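Local coordinates for cytoplasmic protein (Cryptococcus neoformans var. grubii serotype A, PDB 7LPO), which probably hydrolyses steryl beta-glucosides, as a sterylglucosidase of glycoside hydrolase family 5, at residues 335-347 with 356-368. Sequence-based numbering, arbitrary orientation.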
ATOM      1  N   GLY A 335      32.874   2.588 -17.226  1.00 28.17           N
ATOM      2  CA  GLY A 335      33.700   3.097 -16.160  1.00 25.12           C
ATOM      3  C   GLY A 335      32.989   3.957 -15.147  1.00 23.72           C
ATOM      4  O   GLY A 335      33.573   4.242 -14.098  1.00 26.12           O
ATOM      5  N   VAL A 336      31.754   4.383 -15.418  1.00 19.49           N
ATOM      6  CA  VAL A 336      31.008   5.170 -14.446  1.00 19.96           C
ATOM      7  C   VAL A 336      30.672   4.290 -13.253  1.00 22.48           C
ATOM      8  O   VAL A 336      30.262   3.132 -13.405  1.00 25.35           O
ATOM      9  CB  VAL A 336      29.743   5.764 -15.086  1.00 20.65           C
ATOM     10  CG1 VAL A 336      28.838   6.340 -14.030  1.00 23.04           C
ATOM     11  CG2 VAL A 336      30.124   6.830 -16.122  1.00 22.85           C
ATOM     12  N   LYS A 337      30.859   4.830 -12.054  1.00 24.76           N
ATOM     13  CA  LYS A 337      30.662   4.093 -10.816  1.00 22.96           C
ATOM     14  C   LYS A 337      29.482   4.659 -10.045  1.00 22.01           C
ATOM     15  O   LYS A 337      29.223   5.865 -10.070  1.00 21.08           O
ATOM     16  CB  LYS A 337      31.919   4.147  -9.945  1.00 25.78           C
ATOM     17  CG  LYS A 337      33.112   3.460 -10.582  1.00 31.14           C
ATOM     18  CD  LYS A 337      34.365   3.607  -9.748  1.00 39.30           C
ATOM     19  CE  LYS A 337      35.555   2.983 -10.469  1.00 47.03           C
ATOM     20  NZ  LYS A 337      36.861   3.323  -9.827  1.00 51.31           N
ATOM     21  N   LEU A 338      28.766   3.766  -9.358  1.00 20.04           N
ATOM     22  CA  LEU A 338      27.618   4.193  -8.565  1.00 18.65           C
ATOM     23  C   LEU A 338      28.043   5.038  -7.373  1.00 16.22           C
ATOM     24  O   LEU A 338      27.272   5.874  -6.890  1.00 17.34           O
ATOM     25  CB  LEU A 338      26.838   2.971  -8.078  1.00 18.79           C
ATOM     26  CG  LEU A 338      25.710   3.252  -7.089  1.00 19.18           C
ATOM     27  CD1 LEU A 338      24.598   4.029  -7.793  1.00 19.26           C
ATOM     28  CD2 LEU A 338      25.155   1.974  -6.471  1.00 19.72           C
ATOM     29  N   TRP A 339      29.257   4.844  -6.894  1.00 15.47           N
ATOM     30  CA  TRP A 339      29.659   5.333  -5.586  1.00 17.89           C
ATOM     31  C   TRP A 339      30.205   6.748  -5.665  1.00 16.39           C
ATOM     32  O   TRP A 339      31.047   7.053  -6.513  1.00 17.76           O
ATOM     33  CB  TRP A 339      30.696   4.383  -4.993  1.00 16.63           C
ATOM     34  CG  TRP A 339      30.235   2.975  -5.103  1.00 15.48           C
ATOM     35  CD1 TRP A 339      30.659   2.043  -5.991  1.00 15.54           C
ATOM     36  CD2 TRP A 339      29.224   2.347  -4.304  1.00 15.41           C
ATOM     37  NE1 TRP A 339      29.991   0.857  -5.785  1.00 15.51           N
ATOM     38  CE2 TRP A 339      29.095   1.025  -4.762  1.00 15.43           C
ATOM     39  CE3 TRP A 339      28.415   2.780  -3.250  1.00 17.18           C
ATOM     40  CZ2 TRP A 339      28.192   0.126  -4.201  1.00 15.37           C
ATOM     41  CZ3 TRP A 339      27.511   1.885  -2.690  1.00 15.28           C
ATOM     42  CH2 TRP A 339      27.405   0.576  -3.171  1.00 16.47           C
ATOM     43  N   LEU A 340      29.685   7.607  -4.792  1.00 18.79           N
ATOM     44  CA  LEU A 340      30.195   8.956  -4.614  1.00 19.37           C
ATOM     45  C   LEU A 340      31.701   8.954  -4.411  1.00 19.64           C
ATOM     46  O   LEU A 340      32.217   8.261  -3.532  1.00 19.54           O
ATOM     47  CB  LEU A 340      29.530   9.573  -3.384  1.00 21.43           C
ATOM     48  CG  LEU A 340      28.417  10.605  -3.467  1.00 23.02           C
ATOM     49  CD1 LEU A 340      28.296  11.247  -2.070  1.00 24.02           C
ATOM     50  CD2 LEU A 340      28.639  11.638  -4.521  1.00 22.59           C
ATOM     51  N   SER A 341      32.404   9.757  -5.202  1.00 17.93           N
ATOM     52  CA  SER A 341      33.790  10.067  -4.877  1.00 21.85           C
ATOM     53  C   SER A 341      33.861  10.952  -3.628  1.00 20.51           C
ATOM     54  O   SER A 341      32.887  11.594  -3.225  1.00 17.42           O
ATOM     55  CB  SER A 341      34.480  10.772  -6.042  1.00 25.26           C
ATOM     56  OG  SER A 341      34.162  12.153  -6.043  1.00 28.35           O
ATOM     57  N   LYS A 342      35.035  10.965  -2.999  1.00 27.18           N
ATOM     58  CA  LYS A 342      35.201  11.780  -1.801  1.00 30.10           C
ATOM     59  C   LYS A 342      34.976  13.248  -2.104  1.00 27.40           C
ATOM     60  O   LYS A 342      34.294  13.955  -1.353  1.00 28.70           O
ATOM     61  CB  LYS A 342      36.595  11.596  -1.226  1.00 38.65           C
ATOM     62  CG  LYS A 342      36.833  10.228  -0.698  1.00 47.45           C
ATOM     63  CD  LYS A 342      38.315   9.994  -0.542  1.00 53.05           C
ATOM     64  CE  LYS A 342      38.767   8.852  -1.442  1.00 54.43           C
ATOM     65  NZ  LYS A 342      38.989   9.283  -2.856  1.00 53.86           N
ATOM     66  N   GLU A 343      35.586  13.735  -3.185  1.00 22.18           N
ATOM     67  CA  GLU A 343      35.419  15.133  -3.557  1.00 23.48           C
ATOM     68  C   GLU A 343      33.950  15.459  -3.747  1.00 22.11           C
ATOM     69  O   GLU A 343      33.481  16.523  -3.323  1.00 20.43           O
ATOM     70  CB  GLU A 343      36.220  15.431  -4.822  1.00 28.92           C
ATOM     71  CG  GLU A 343      37.712  15.529  -4.549  1.00 40.39           C
ATOM     72  CD  GLU A 343      38.562  15.080  -5.718  1.00 50.87           C
ATOM     73  OE1 GLU A 343      39.621  14.458  -5.472  1.00 54.88           O
ATOM     74  OE2 GLU A 343      38.177  15.359  -6.876  1.00 54.17           O
ATOM     75  N   ASP A 344      33.195  14.532  -4.344  1.00 20.58           N
ATOM     76  CA  ASP A 344      31.763  14.756  -4.487  1.00 21.35           C
ATOM     77  C   ASP A 344      31.044  14.646  -3.149  1.00 16.05           C
ATOM     78  O   ASP A 344      30.048  15.339  -2.931  1.00 16.35           O
ATOM     79  CB  ASP A 344      31.182  13.788  -5.512  1.00 27.70           C
ATOM     80  CG  ASP A 344      31.576  14.159  -6.929  1.00 33.97           C
ATOM     81  OD1 ASP A 344      31.674  15.378  -7.205  1.00 39.11           O
ATOM     82  OD2 ASP A 344      31.807  13.244  -7.752  1.00 33.53           O
ATOM     83  N   ASP A 345      31.548  13.832  -2.224  1.00 15.29           N
ATOM     84  CA  ASP A 345      30.941  13.805  -0.898  1.00 15.21           C
ATOM     85  C   ASP A 345      31.132  15.142  -0.192  1.00 15.20           C
ATOM     86  O   ASP A 345      30.196  15.678   0.414  1.00 15.14           O
ATOM     87  CB  ASP A 345      31.525  12.677  -0.056  1.00 15.23           C
ATOM     88  CG  ASP A 345      30.670  12.369   1.174  1.00 15.22           C
ATOM     89  OD1 ASP A 345      29.420  12.370   1.033  1.00 15.09           O
ATOM     90  OD2 ASP A 345      31.239  12.145   2.270  1.00 15.15           O
ATOM     91  N   VAL A 346      32.346  15.694  -0.257  1.00 16.03           N
ATOM     92  CA  VAL A 346      32.590  17.001   0.339  1.00 16.42           C
ATOM     93  C   VAL A 346      31.673  18.037  -0.282  1.00 15.85           C
ATOM     94  O   VAL A 346      31.096  18.873   0.417  1.00 15.18           O
ATOM     95  CB  VAL A 346      34.068  17.404   0.174  1.00 19.77           C
ATOM     96  CG1 VAL A 346      34.278  18.815   0.700  1.00 20.90           C
ATOM     97  CG2 VAL A 346      34.970  16.410   0.864  1.00 19.49           C
ATOM     98  N   LYS A 347      31.517  17.987  -1.603  1.00 18.63           N
ATOM     99  CA  LYS A 347      30.819  19.044  -2.324  1.00 19.86           C
ATOM    100  C   LYS A 347      29.308  18.895  -2.235  1.00 19.74           C
ATOM    101  O   LYS A 347      28.598  19.892  -2.044  1.00 20.90           O
ATOM    102  CB  LYS A 347      31.259  19.038  -3.789  1.00 23.90           C
ATOM    103  CG  LYS A 347      30.764  20.218  -4.603  1.00 32.20           C
ATOM    104  CD  LYS A 347      31.161  20.077  -6.083  1.00 40.38           C
ATOM    105  CE  LYS A 347      32.691  20.088  -6.268  1.00 45.20           C
ATOM    106  NZ  LYS A 347      33.127  20.517  -7.639  1.00 45.84           N
ATOM    107  N   THR A 356      29.111  14.103   9.385  1.00 16.41           N
ATOM    108  CA  THR A 356      30.503  13.675   9.327  1.00 20.24           C
ATOM    109  C   THR A 356      30.543  12.176   9.054  1.00 20.71           C
ATOM    110  O   THR A 356      29.978  11.388   9.818  1.00 22.95           O
ATOM    111  CB  THR A 356      31.236  13.997  10.633  1.00 25.23           C
ATOM    112  OG1 THR A 356      31.123  15.395  10.915  1.00 26.48           O
ATOM    113  CG2 THR A 356      32.712  13.629  10.538  1.00 28.24           C
ATOM    114  N   ARG A 357      31.223  11.786   7.985  1.00 15.83           N
ATOM    115  CA  ARG A 357      31.358  10.385   7.629  1.00 17.50           C
ATOM    116  C   ARG A 357      32.637   9.812   8.225  1.00 17.60           C
ATOM    117  O   ARG A 357      33.691  10.452   8.192  1.00 16.11           O
ATOM    118  CB  ARG A 357      31.365  10.217   6.110  1.00 17.87           C
ATOM    119  CG  ARG A 357      31.063   8.793   5.649  1.00 18.67           C
ATOM    120  CD  ARG A 357      31.209   8.687   4.153  1.00 18.36           C
ATOM    121  NE  ARG A 357      30.289   9.569   3.439  1.00 18.58           N
ATOM    122  CZ  ARG A 357      28.992   9.320   3.272  1.00 15.03           C
ATOM    123  NH1 ARG A 357      28.450   8.219   3.779  1.00 15.00           N
ATOM    124  NH2 ARG A 357      28.235  10.175   2.607  1.00 15.00           N
ATOM    125  N   GLY A 358      32.530   8.607   8.783  1.00 18.47           N
ATOM    126  CA  GLY A 358      33.664   7.987   9.437  1.00 21.35           C
ATOM    127  C   GLY A 358      34.754   7.597   8.459  1.00 24.75           C
ATOM    128  O   GLY A 358      34.526   7.419   7.263  1.00 26.96           O
ATOM    129  N   LYS A 359      35.968   7.441   8.992  1.00 30.69           N
ATOM    130  CA  LYS A 359      37.125   7.239   8.130  1.00 32.43           C
ATOM    131  C   LYS A 359      37.212   5.830   7.559  1.00 31.53           C
ATOM    132  O   LYS A 359      37.898   5.627   6.558  1.00 31.70           O
ATOM    133  CB  LYS A 359      38.421   7.556   8.883  1.00 38.03           C
ATOM    134  CG  LYS A 359      38.725   9.055   9.067  1.00 44.10           C
ATOM    135  CD  LYS A 359      38.737   9.867   7.756  1.00 49.45           C
ATOM    136  CE  LYS A 359      39.350   9.100   6.578  1.00 52.67           C
ATOM    137  NZ  LYS A 359      39.614   9.993   5.396  1.00 52.82           N
ATOM    138  N   GLU A 360      36.550   4.846   8.146  1.00 32.96           N
ATOM    139  CA  GLU A 360      36.564   3.516   7.549  1.00 33.77           C
ATOM    140  C   GLU A 360      35.469   3.324   6.499  1.00 28.97           C
ATOM    141  O   GLU A 360      35.406   2.260   5.873  1.00 28.77           O
ATOM    142  CB  GLU A 360      36.460   2.447   8.641  1.00 39.50           C
ATOM    143  CG  GLU A 360      37.734   2.304   9.496  1.00 48.12           C
ATOM    144  CD  GLU A 360      39.035   2.428   8.688  1.00 58.45           C
ATOM    145  OE1 GLU A 360      39.627   3.539   8.662  1.00 61.73           O
ATOM    146  OE2 GLU A 360      39.459   1.421   8.072  1.00 62.45           O
ATOM    147  N   TRP A 361      34.629   4.328   6.269  1.00 22.64           N
ATOM    148  CA  TRP A 361      33.614   4.271   5.216  1.00 20.46           C
ATOM    149  C   TRP A 361      34.275   4.686   3.914  1.00 20.64           C
ATOM    150  O   TRP A 361      34.283   5.861   3.552  1.00 21.31           O
ATOM    151  CB  TRP A 361      32.436   5.184   5.529  1.00 19.61           C
ATOM    152  CG  TRP A 361      31.225   4.914   4.683  1.00 16.85           C
ATOM    153  CD1 TRP A 361      31.197   4.384   3.416  1.00 16.69           C
ATOM    154  CD2 TRP A 361      29.861   5.148   5.047  1.00 15.07           C
ATOM    155  NE1 TRP A 361      29.898   4.282   2.971  1.00 15.12           N
ATOM    156  CE2 TRP A 361      29.059   4.739   3.952  1.00 15.05           C
ATOM    157  CE3 TRP A 361      29.239   5.663   6.190  1.00 15.09           C
ATOM    158  CZ2 TRP A 361      27.680   4.832   3.968  1.00 14.98           C
ATOM    159  CZ3 TRP A 361      27.870   5.749   6.211  1.00 15.38           C
ATOM    160  CH2 TRP A 361      27.097   5.332   5.103  1.00 15.31           C
ATOM    161  N   ALA A 362      34.837   3.713   3.202  1.00 22.06           N
ATOM    162  CA  ALA A 362      35.497   4.013   1.941  1.00 20.62           C
ATOM    163  C   ALA A 362      34.485   4.561   0.944  1.00 21.31           C
ATOM    164  O   ALA A 362      33.368   4.051   0.821  1.00 22.29           O
ATOM    165  CB  ALA A 362      36.166   2.760   1.382  1.00 19.58           C
ATOM    166  N   LEU A 363      34.872   5.625   0.251  1.00 21.03           N
ATOM    167  CA  LEU A 363      34.039   6.252  -0.759  1.00 21.50           C
ATOM    168  C   LEU A 363      34.610   5.982  -2.145  1.00 22.00           C
ATOM    169  O   LEU A 363      35.786   5.655  -2.310  1.00 22.56           O
ATOM    170  CB  LEU A 363      33.928   7.758  -0.510  1.00 21.65           C
ATOM    171  CG  LEU A 363      33.115   8.137   0.733  1.00 22.85           C
ATOM    172  CD1 LEU A 363      33.312   9.620   1.062  1.00 26.87           C
ATOM    173  CD2 LEU A 363      31.656   7.812   0.535  1.00 22.75           C
ATOM    174  N   GLY A 364      33.744   6.099  -3.146  1.00 22.94           N
ATOM    175  CA  GLY A 364      34.180   5.940  -4.515  1.00 22.86           C
ATOM    176  C   GLY A 364      34.535   4.530  -4.911  1.00 20.99           C
ATOM    177  O   GLY A 364      35.108   4.332  -5.984  1.00 19.75           O
ATOM    178  N   THR A 365      34.234   3.549  -4.071  1.00 22.02           N
ATOM    179  CA  THR A 365      34.464   2.148  -4.380  1.00 22.03           C
ATOM    180  C   THR A 365      33.342   1.357  -3.720  1.00 21.61           C
ATOM    181  O   THR A 365      32.604   1.879  -2.882  1.00 22.57           O
ATOM    182  CB  THR A 365      35.859   1.714  -3.919  1.00 22.23           C
ATOM    183  OG1 THR A 365      36.129   0.381  -4.363  1.00 22.00           O
ATOM    184  CG2 THR A 365      35.984   1.779  -2.418  1.00 24.00           C
ATOM    185  N   CYS A 366      33.196   0.096  -4.122  1.00 19.21           N
ATOM    186  CA  CYS A 366      32.083  -0.713  -3.642  1.00 18.14           C
ATOM    187  C   CYS A 366      32.190  -0.948  -2.144  1.00 18.23           C
ATOM    188  O   CYS A 366      33.215  -1.436  -1.650  1.00 17.75           O
ATOM    189  CB  CYS A 366      32.040  -2.055  -4.371  1.00 19.02           C
ATOM    190  SG  CYS A 366      30.690  -3.128  -3.847  1.00 19.60           S
ATOM    191  N   ILE A 367      31.114  -0.620  -1.422  1.00 19.60           N
ATOM    192  CA  ILE A 367      31.109  -0.795   0.024  1.00 20.12           C
ATOM    193  C   ILE A 367      31.057  -2.269   0.409  1.00 20.16           C
ATOM    194  O   ILE A 367      31.518  -2.637   1.498  1.00 20.31           O
ATOM    195  CB  ILE A 367      29.940   0.003   0.636  1.00 22.43           C
ATOM    196  CG1 ILE A 367      30.126   0.163   2.148  1.00 21.35           C
ATOM    197  CG2 ILE A 367      28.595  -0.649   0.331  1.00 23.16           C
ATOM    198  CD1 ILE A 367      31.405   0.931   2.531  1.00 21.31           C
ATOM    199  N   TRP A 368      30.548  -3.137  -0.473  1.00 18.78           N
ATOM    200  CA  TRP A 368      30.484  -4.563  -0.156  1.00 15.87           C
ATOM    201  C   TRP A 368      31.827  -5.238  -0.378  1.00 15.59           C
ATOM    202  O   TRP A 368      32.234  -6.092   0.417  1.00 16.15           O
ATOM    203  CB  TRP A 368      29.384  -5.221  -0.982  1.00 15.47           C
ATOM    204  CG  TRP A 368      28.081  -4.545  -0.723  1.00 16.11           C
ATOM    205  CD1 TRP A 368      27.282  -3.920  -1.633  1.00 15.36           C
ATOM    206  CD2 TRP A 368      27.438  -4.390   0.550  1.00 15.32           C
ATOM    207  NE1 TRP A 368      26.182  -3.382  -1.005  1.00 15.28           N
ATOM    208  CE2 TRP A 368      26.250  -3.671   0.333  1.00 15.94           C
ATOM    209  CE3 TRP A 368      27.753  -4.796   1.850  1.00 15.31           C
ATOM    210  CZ2 TRP A 368      25.372  -3.361   1.363  1.00 15.18           C
ATOM    211  CZ3 TRP A 368      26.889  -4.484   2.868  1.00 15.24           C
ATOM    212  CH2 TRP A 368      25.711  -3.774   2.623  1.00 15.73           C
TER
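The CA atoms of Ser341 and Gly364 are the nearest pair across the two segments, 4.2 Å apart, where the loop before helix 342-348 passes the loop leading into helix 367-370. Ser341 N-caps helix 342-348, its OG accepting from Asp344 N. Gly364 has a positive phi (71°) and puts no side chain between the loops.

Trp339 lays one indole face over the backbone of Thr365 to Ile367. Cys366 CA makes a CH-pi contact, 3.7 Å from the centroid of the five-membered ring. Thr365 O sits over the same face, 3.4 Å from Trp339 CG. At the far end of the indole, Ile367 CG2 meets Trp339 CH2, the two side chains crossing at about a right angle. Cys366 SG lies obliquely to the six-membered ring. Leu338 CD2 approaches the opposite face of the indole.

Farther along, Asp345 and Arg357 form a salt bridge. Arg357 grips the Asp345 carboxylate side-on with two nearly straight hydrogen bonds, from NH2 to OD1 (2.9 Å) and from NE to OD2 (3.0 Å). Both oxygens lie near the guanidinium plane, but the donors come from above the carboxylate plane, and the two planes are turned 48° apart. Arg357 runs extended to CD and then bends at chi3 (-61°), which brings NE and NH2 to the carboxylate. Asp345 OD2 also bonds Ser350 OG, and Arg357 NH2 and NH1 also bond the carbonyl oxygens of Tyr162 and Ala163, respectively. Leu363 sets its CB against Lys342 CG and its CD1 3.7 Å from Asp345 CB.

The contact lies toward the periphery, its centre about 33 Å from the centre of the chain. Helix 206-221 packs beside it, with Thr210 touching Trp339 and Phe214 touching Ile367, so the tryptophan end of the contact rests on that helix.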